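Local coordinates for ABC transporter substrate-binding protein (Rhizobium radiobacter, PDB 6TFX) that binds the opine mannopinic acid as a periplasmic solute-binding protein and probably delivers it to an ABC transporter for import, at residues 347-350 / 351-355. Numbering follows the deposited sequence.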
ATOM      1  N   GLN A 347      18.961  -8.252   1.755  1.00 15.70           N
ATOM      2  CA  GLN A 347      20.365  -8.516   2.109  1.00 16.57           C
ATOM      3  C   GLN A 347      20.482  -9.012   3.553  1.00 20.09           C
ATOM      4  O   GLN A 347      21.312  -9.876   3.840  1.00 20.44           O
ATOM      5  CB  GLN A 347      21.227  -7.273   1.897  1.00 18.82           C
ATOM      6  CG  GLN A 347      21.476  -7.037   0.405  1.00 25.49           C
ATOM      7  CD  GLN A 347      21.925  -5.641   0.088  1.00 42.07           C
ATOM      8  OE1 GLN A 347      22.059  -4.783   0.969  1.00 35.73           O
ATOM      9  NE2 GLN A 347      22.137  -5.375  -1.189  1.00 38.56           N
ATOM     10  N   LEU A 348      19.653  -8.485   4.466  1.00 17.23           N
ATOM     11  CA  LEU A 348      19.677  -8.966   5.867  1.00 16.96           C
ATOM     12  C   LEU A 348      19.221 -10.421   5.932  1.00 19.52           C
ATOM     13  O   LEU A 348      19.845 -11.234   6.628  1.00 19.69           O
ATOM     14  CB  LEU A 348      18.781  -8.118   6.757  1.00 16.78           C
ATOM     15  CG  LEU A 348      19.258  -6.670   7.000  1.00 22.08           C
ATOM     16  CD1 LEU A 348      18.238  -5.926   7.829  1.00 22.94           C
ATOM     17  CD2 LEU A 348      20.628  -6.627   7.730  1.00 24.19           C
ATOM     18  N   ILE A 349      18.126 -10.753   5.215  0.50 16.65           N
ATOM     19  CA  ILE A 349      17.585 -12.127   5.156  0.50 15.62           C
ATOM     20  C   ILE A 349      18.638 -13.067   4.524  0.50 18.69           C
ATOM     21  O   ILE A 349      18.856 -14.174   5.037  0.50 18.61           O
ATOM     22  CB  ILE A 349      16.257 -12.182   4.364  0.50 18.19           C
ATOM     23  CG1 ILE A 349      15.182 -11.252   4.976  0.50 18.25           C
ATOM     24  CG2 ILE A 349      15.746 -13.630   4.204  0.50 18.20           C
ATOM     25  CD1 ILE A 349      14.114 -10.927   3.991  0.50 18.36           C
ATOM     26  N   GLN A 350      19.278 -12.631   3.408  1.00 16.22           N
ATOM     27  CA  GLN A 350      20.302 -13.416   2.732  1.00 15.65           C
ATOM     28  C   GLN A 350      21.398 -13.835   3.737  1.00 18.37           C
ATOM     29  O   GLN A 350      21.740 -15.012   3.809  1.00 20.23           O
ATOM     30  CB  GLN A 350      20.911 -12.595   1.602  1.00 17.69           C
ATOM     31  CG  GLN A 350      22.071 -13.276   0.897  1.00 18.52           C
ATOM     32  CD  GLN A 350      22.577 -12.363  -0.187  1.00 24.70           C
ATOM     33  OE1 GLN A 350      22.999 -11.219   0.083  1.00 22.34           O
ATOM     34  NE2 GLN A 350      22.502 -12.809  -1.438  1.00 20.02           N
ATOM     35  N   ALA A 351      21.851 -12.899   4.587  1.00 15.46           N
ATOM     36  CA  ALA A 351      22.869 -13.229   5.607  1.00 17.41           C
ATOM     37  C   ALA A 351      22.299 -14.188   6.671  1.00 20.70           C
ATOM     38  O   ALA A 351      22.984 -15.137   7.086  1.00 20.79           O
ATOM     39  CB  ALA A 351      23.382 -11.956   6.267  1.00 19.19           C
ATOM     40  N   GLN A 352      21.048 -13.950   7.108  1.00 17.83           N
ATOM     41  CA  GLN A 352      20.457 -14.799   8.134  1.00 17.08           C
ATOM     42  C   GLN A 352      20.259 -16.238   7.695  1.00 19.27           C
ATOM     43  O   GLN A 352      20.532 -17.163   8.471  1.00 19.53           O
ATOM     44  CB  GLN A 352      19.105 -14.264   8.615  1.00 17.22           C
ATOM     45  CG  GLN A 352      19.199 -12.960   9.406  1.00 18.04           C
ATOM     46  CD  GLN A 352      17.830 -12.621   9.984  1.00 21.28           C
ATOM     47  OE1 GLN A 352      16.768 -13.072   9.498  1.00 20.57           O
ATOM     48  NE2 GLN A 352      17.822 -11.828  11.039  1.00 19.56           N
ATOM     49  N   VAL A 353      19.717 -16.433   6.483  1.00 15.89           N
ATOM     50  CA  VAL A 353      19.303 -17.778   6.075  1.00 14.98           C
ATOM     51  C   VAL A 353      20.488 -18.690   5.730  1.00 17.83           C
ATOM     52  O   VAL A 353      20.333 -19.914   5.702  1.00 17.84           O
ATOM     53  CB  VAL A 353      18.206 -17.787   4.989  1.00 17.88           C
ATOM     54  CG1 VAL A 353      16.991 -16.989   5.451  1.00 16.01           C
ATOM     55  CG2 VAL A 353      18.724 -17.304   3.636  1.00 18.50           C
ATOM     56  N   ALA A 354      21.672 -18.108   5.531  1.00 17.65           N
ATOM     57  CA  ALA A 354      22.880 -18.917   5.318  1.00 17.84           C
ATOM     58  C   ALA A 354      23.169 -19.796   6.549  1.00 19.40           C
ATOM     59  O   ALA A 354      23.712 -20.891   6.417  1.00 19.10           O
ATOM     60  CB  ALA A 354      24.069 -18.008   5.069  1.00 19.86           C
ATOM     61  N   GLU A 355      22.799 -19.326   7.746  1.00 18.99           N
ATOM     62  CA  GLU A 355      23.031 -20.090   8.971  1.00 19.91           C
ATOM     63  C   GLU A 355      22.307 -21.446   8.977  1.00 21.52           C
ATOM     64  O   GLU A 355      22.855 -22.430   9.476  1.00 20.21           O
ATOM     65  CB  GLU A 355      22.633 -19.244  10.195  1.00 22.36           C
ATOM     66  CG  GLU A 355      23.433 -19.573  11.432  1.00 32.76           C
ATOM     67  CD  GLU A 355      24.933 -19.368  11.316  1.00 37.02           C
ATOM     68  OE1 GLU A 355      25.374 -18.332  10.764  1.00 32.41           O
ATOM     69  OE2 GLU A 355      25.670 -20.262  11.786  1.00 35.48           O
TER
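V353 lies one helical turn on from I349, on the buried side of helix 340-353, and both its methyls sit together on one side of the I349 carbonyl oxygen, CG1 and CG2 each 3.4 Å from I349 O. That oxygen also accepts V353 N at 2.8 Å, the donor arriving almost in line with C=O (169°); the two methyls lie beside this bond on the same side. In one of the two I349 conformers, and less certain for that reason, I349 CG2 lies 3.8 Å from V353 CG1, the side chains crossing at a slant; there CG2 is anti to its own backbone N (CG1 at chi1 -58°). One residue earlier, Q352 N bonds to L348 O at 3.0 Å, and the aliphatic part of the Q352 side chain rises past the same oxygen, CG 3.3 Å from L348 O. Beyond CG the Q352 chain runs extended to its amide, whose OE1 accepts N276 N. The helix is the crossover of a beta-alpha-beta unit between strands 330-337 and 358-365. V353 packs on F358 and Q350 on L362 of the latter strand, Q350 NE2 bonding L360 O, while L348 and Q352 rest against I280 of helix 277-284.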